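Local coordinates for putative phosphonate binding protein for ABC transporter (Prochlorococcus marinus str. MIT 9301, PDB 5LQ5), which binds inorganic phosphite strongly, and methylphosphonate and phosphate only very weakly, probably as the solute-binding component of an ABC transporter, at residues N45-D57 against F63-T75. Numbering follows the deposited sequence.
Sequences NYIAAVTGFRTKD and FGGLSGVQARLQT. With PO3 (phosphite ion), chain B.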
loop_
_atom_site.group_PDB
_atom_site.type_symbol
_atom_site.label_atom_id
_atom_site.label_comp_id
_atom_site.label_asym_id
_atom_site.label_seq_id
_atom_site.Cartn_x
_atom_site.Cartn_y
_atom_site.Cartn_z
ATOM N N ASN A 45 4.584 8.121 -8.552
ATOM C CA ASN A 45 5.041 6.760 -8.187
ATOM C C ASN A 45 5.385 6.688 -6.696
ATOM O O ASN A 45 5.278 7.696 -5.982
ATOM C CB ASN A 45 6.170 6.292 -9.107
ATOM C CG ASN A 45 7.406 7.172 -9.050
ATOM O OD1 ASN A 45 7.739 7.750 -8.004
ATOM N ND2 ASN A 45 8.088 7.299 -10.179
ATOM N N TYR A 46 5.733 5.489 -6.212
ATOM C CA TYR A 46 6.012 5.321 -4.792
ATOM C C TYR A 46 7.228 6.141 -4.356
ATOM O O TYR A 46 7.234 6.677 -3.273
ATOM C CB TYR A 46 6.262 3.874 -4.441
ATOM C CG TYR A 46 5.041 2.943 -4.282
ATOM C CD1 TYR A 46 4.964 2.052 -3.210
ATOM C CD2 TYR A 46 4.020 2.894 -5.215
ATOM C CE1 TYR A 46 3.919 1.181 -3.085
ATOM C CE2 TYR A 46 2.999 1.964 -5.126
ATOM C CZ TYR A 46 2.929 1.120 -4.047
ATOM O OH TYR A 46 1.905 0.198 -3.913
ATOM N N ILE A 47 8.245 6.232 -5.219
ATOM C CA ILE A 47 9.435 6.995 -4.862
ATOM C C ILE A 47 9.065 8.448 -4.640
ATOM O O ILE A 47 9.559 9.085 -3.720
ATOM C CB ILE A 47 10.545 6.837 -5.905
ATOM C CG1 ILE A 47 11.153 5.466 -5.772
ATOM C CG2 ILE A 47 11.626 7.899 -5.738
ATOM C CD1 ILE A 47 12.056 5.080 -6.939
ATOM N N ALA A 48 8.197 8.955 -5.490
ATOM C CA ALA A 48 7.758 10.363 -5.403
ATOM C C ALA A 48 7.015 10.646 -4.085
ATOM O O ALA A 48 7.019 11.779 -3.584
ATOM C CB ALA A 48 6.908 10.761 -6.596
ATOM N N ALA A 49 6.319 9.651 -3.565
ATOM C CA ALA A 49 5.660 9.805 -2.265
ATOM C C ALA A 49 6.682 9.971 -1.135
ATOM O O ALA A 49 6.572 10.869 -0.294
ATOM C CB ALA A 49 4.720 8.639 -2.015
ATOM N N VAL A 50 7.714 9.130 -1.180
ATOM C CA VAL A 50 8.796 9.195 -0.200
ATOM C C VAL A 50 9.553 10.528 -0.340
ATOM O O VAL A 50 9.793 11.252 0.643
ATOM C CB VAL A 50 9.743 8.000 -0.310
ATOM C CG1 VAL A 50 10.905 8.200 0.676
ATOM C CG2 VAL A 50 8.991 6.705 0.003
ATOM N N THR A 51 9.910 10.861 -1.559
ATOM C CA THR A 51 10.723 12.077 -1.757
ATOM C C THR A 51 9.889 13.364 -1.492
ATOM O O THR A 51 10.372 14.318 -0.951
ATOM C CB THR A 51 11.290 12.073 -3.195
ATOM O OG1 THR A 51 12.122 10.912 -3.353
ATOM C CG2 THR A 51 12.075 13.363 -3.511
ATOM N N GLY A 52 8.611 13.351 -1.822
ATOM C CA GLY A 52 7.727 14.502 -1.535
ATOM C C GLY A 52 7.586 14.711 -0.024
ATOM O O GLY A 52 7.472 15.824 0.488
ATOM N N PHE A 53 7.611 13.609 0.705
ATOM C CA PHE A 53 7.559 13.682 2.174
ATOM C C PHE A 53 8.885 14.265 2.678
ATOM O O PHE A 53 8.880 15.209 3.469
ATOM C CB PHE A 53 7.244 12.328 2.795
ATOM C CG PHE A 53 6.984 12.379 4.264
ATOM C CD1 PHE A 53 5.745 12.778 4.760
ATOM C CD2 PHE A 53 7.988 12.112 5.164
ATOM C CE1 PHE A 53 5.525 12.842 6.125
ATOM C CE2 PHE A 53 7.778 12.194 6.520
ATOM C CZ PHE A 53 6.551 12.577 7.008
ATOM N N ARG A 54 10.011 13.725 2.184
ATOM C CA ARG A 54 11.332 14.210 2.577
ATOM C C ARG A 54 11.508 15.713 2.311
ATOM O O ARG A 54 12.073 16.414 3.169
ATOM C CB ARG A 54 12.445 13.409 1.888
ATOM C CG ARG A 54 13.848 13.844 2.303
ATOM C CD ARG A 54 14.914 13.149 1.491
ATOM N NE ARG A 54 14.834 13.412 0.047
ATOM C CZ ARG A 54 15.313 14.488 -0.576
ATOM N NH1 ARG A 54 15.918 15.490 0.086
ATOM N NH2 ARG A 54 15.174 14.557 -1.894
ATOM N N THR A 55 11.015 16.200 1.157
ATOM C CA THR A 55 11.155 17.634 0.791
ATOM C C THR A 55 10.065 18.543 1.385
ATOM O O THR A 55 10.018 19.730 1.112
ATOM C CB THR A 55 11.186 17.861 -0.737
ATOM O OG1 THR A 55 9.958 17.395 -1.301
ATOM C CG2 THR A 55 12.370 17.139 -1.339
ATOM N N LYS A 56 9.143 17.954 2.128
ATOM C CA LYS A 56 8.058 18.710 2.823
ATOM C C LYS A 56 7.010 19.272 1.853
ATOM O O LYS A 56 6.250 20.193 2.176
ATOM C CB LYS A 56 8.626 19.779 3.771
ATOM C CG LYS A 56 9.606 19.155 4.762
ATOM C CD LYS A 56 9.813 19.974 6.028
ATOM C CE LYS A 56 11.028 19.474 6.802
ATOM N NZ LYS A 56 10.967 18.028 7.175
ATOM N N ASP A 57 6.950 18.683 0.676
ATOM C CA ASP A 57 5.853 18.937 -0.256
ATOM C C ASP A 57 4.577 18.228 0.191
ATOM O O ASP A 57 3.504 18.578 -0.274
ATOM C CB ASP A 57 6.208 18.495 -1.678
ATOM C CG ASP A 57 7.202 19.441 -2.361
ATOM O OD1 ASP A 57 6.865 19.916 -3.455
ATOM O OD2 ASP A 57 8.294 19.727 -1.832
ATOM N N PHE A 63 1.193 5.689 3.575
ATOM C CA PHE A 63 2.307 4.885 3.109
ATOM C C PHE A 63 2.003 3.376 3.236
ATOM O O PHE A 63 1.165 2.946 4.050
ATOM C CB PHE A 63 3.576 5.175 3.924
ATOM C CG PHE A 63 4.346 6.392 3.481
ATOM C CD1 PHE A 63 4.916 6.438 2.207
ATOM C CD2 PHE A 63 4.493 7.493 4.305
ATOM C CE1 PHE A 63 5.638 7.559 1.779
ATOM C CE2 PHE A 63 5.230 8.591 3.901
ATOM C CZ PHE A 63 5.787 8.633 2.615
ATOM N N GLY A 64 2.704 2.569 2.447
ATOM C CA GLY A 64 2.826 1.173 2.670
ATOM C C GLY A 64 3.882 0.912 3.746
ATOM O O GLY A 64 4.564 1.843 4.187
ATOM N N GLY A 65 4.058 -0.347 4.127
ATOM C CA GLY A 65 5.059 -0.691 5.154
ATOM C C GLY A 65 6.475 -0.287 4.769
ATOM O O GLY A 65 7.141 0.467 5.487
ATOM N N LEU A 66 6.892 -0.750 3.577
ATOM C CA LEU A 66 8.243 -0.464 3.094
ATOM C C LEU A 66 8.453 1.006 2.832
ATOM O O LEU A 66 9.440 1.604 3.238
ATOM C CB LEU A 66 8.607 -1.287 1.843
ATOM C CG LEU A 66 9.995 -1.049 1.237
ATOM C CD1 LEU A 66 11.096 -1.371 2.251
ATOM C CD2 LEU A 66 10.150 -1.914 0.004
ATOM N N SER A 67 7.524 1.608 2.102
ATOM C CA SER A 67 7.719 3.028 1.734
ATOM C C SER A 67 7.636 3.937 2.981
ATOM O O SER A 67 8.317 4.982 3.054
ATOM C CB SER A 67 6.676 3.436 0.669
ATOM O OG SER A 67 5.335 3.070 1.000
ATOM N N GLY A 68 6.823 3.553 3.963
ATOM C CA GLY A 68 6.776 4.316 5.203
ATOM C C GLY A 68 8.072 4.221 6.017
ATOM O O GLY A 68 8.556 5.210 6.573
ATOM N N VAL A 69 8.656 3.025 6.053
ATOM C CA VAL A 69 9.999 2.823 6.650
ATOM C C VAL A 69 11.035 3.687 5.929
ATOM O O VAL A 69 11.791 4.421 6.549
ATOM C CB VAL A 69 10.387 1.352 6.644
ATOM C CG1 VAL A 69 11.882 1.176 6.932
ATOM C CG2 VAL A 69 9.548 0.584 7.663
ATOM N N GLN A 70 11.014 3.649 4.602
ATOM C CA GLN A 70 11.950 4.443 3.806
ATOM C C GLN A 70 11.786 5.937 4.118
ATOM O O GLN A 70 12.777 6.669 4.317
ATOM C CB GLN A 70 11.732 4.226 2.288
ATOM C CG GLN A 70 12.078 2.803 1.788
ATOM C CD GLN A 70 11.590 2.525 0.376
ATOM O OE1 GLN A 70 10.590 3.095 -0.066
ATOM N NE2 GLN A 70 12.275 1.664 -0.329
ATOM N N ALA A 71 10.542 6.396 4.105
ATOM C CA ALA A 71 10.268 7.795 4.374
ATOM C C ALA A 71 10.754 8.257 5.745
ATOM O O ALA A 71 11.304 9.349 5.874
ATOM C CB ALA A 71 8.788 8.111 4.213
ATOM N N ARG A 72 10.506 7.432 6.754
ATOM C CA ARG A 72 10.921 7.759 8.125
ATOM C C ARG A 72 12.445 7.695 8.345
ATOM O O ARG A 72 12.988 8.445 9.145
ATOM C CB ARG A 72 10.105 6.906 9.109
ATOM C CG ARG A 72 8.669 7.410 9.167
ATOM C CD ARG A 72 7.722 6.712 10.115
ATOM N NE ARG A 72 7.362 5.342 9.691
ATOM C CZ ARG A 72 7.944 4.249 10.170
ATOM N NH1 ARG A 72 7.549 3.056 9.742
ATOM N NH2 ARG A 72 8.919 4.341 11.077
ATOM N N LEU A 73 13.135 6.860 7.587
ATOM C CA LEU A 73 14.580 6.845 7.612
ATOM C C LEU A 73 15.163 8.122 6.977
ATOM O O LEU A 73 16.122 8.687 7.479
ATOM C CB LEU A 73 15.130 5.597 6.927
ATOM C CG LEU A 73 14.945 4.289 7.695
ATOM C CD1 LEU A 73 15.243 3.112 6.771
ATOM C CD2 LEU A 73 15.812 4.240 8.978
ATOM N N GLN A 74 14.583 8.545 5.851
ATOM C CA GLN A 74 15.019 9.740 5.099
ATOM C C GLN A 74 14.624 11.040 5.775
ATOM O O GLN A 74 15.200 12.071 5.525
ATOM C CB GLN A 74 14.454 9.733 3.676
ATOM C CG GLN A 74 15.018 8.668 2.749
ATOM C CD GLN A 74 14.963 9.110 1.294
ATOM O OE1 GLN A 74 14.074 9.845 0.914
ATOM N NE2 GLN A 74 15.938 8.698 0.497
ATOM N N THR A 75 13.596 10.954 6.599
ATOM C CA THR A 75 12.947 12.088 7.238
ATOM C C THR A 75 12.828 11.860 8.753
ATOM O O THR A 75 11.760 11.482 9.244
ATOM C CB THR A 75 11.534 12.315 6.641
ATOM O OG1 THR A 75 11.579 12.076 5.226
ATOM C CG2 THR A 75 11.030 13.718 6.895
HETATM P P PO3 B . 1.989 -1.515 -0.326
HETATM O O1 PO3 B . 1.554 -2.931 0.181
HETATM O O2 PO3 B . 3.434 -1.068 0.141
HETATM O O3 PO3 B . 1.824 -1.394 -1.867
#
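V50 is the knob of this helix pair, seated in a hole of S67, Q70, A71 and Q74. Its CG1, anti to the backbone N (chi1 176°), lies 3.8 Å from A71 CA, while CG2 reaches S67 O and F63 CE1. One turn on from V50, F53 presents its ring face to the edge of F63 in a T-shaped pair, planes at 81° and centroids 5.8 Å apart. T75 closes the far end: its OG1 meets the F53 edge at CD2 (3.6 Å), and its CG2 lies 3.6 Å from F53 CE2. The same hydroxyl donates to A71 O (2.8 Å), which fixes its rotation. With an alanine in place of T75, the loss of OG1 and CG2 would probably deprive A71 O of its hydroxyl donor and open a gap beside F53 CD2 and CE2. R54 crosses Q74 at a slant, its CD against OE1, a buried oxygen with no polar partner. Further out, V209 touches both phenylalanines. At the other end, Y46 OH, from the first turn of helix 46-54, donates to phosphite O3 (2.6 Å), while helix 65-74 faces the anion with its N-terminus, G64 CA lying 3.4 Å from O2. The helix axes approach to 9.1 Å and cross at -29°. Helix 46-54 is the beta-alpha-beta crossover from strand 37-40 to the parallel strand 60-63, and helix 65-74 follows, as in the periplasmic binding protein fold.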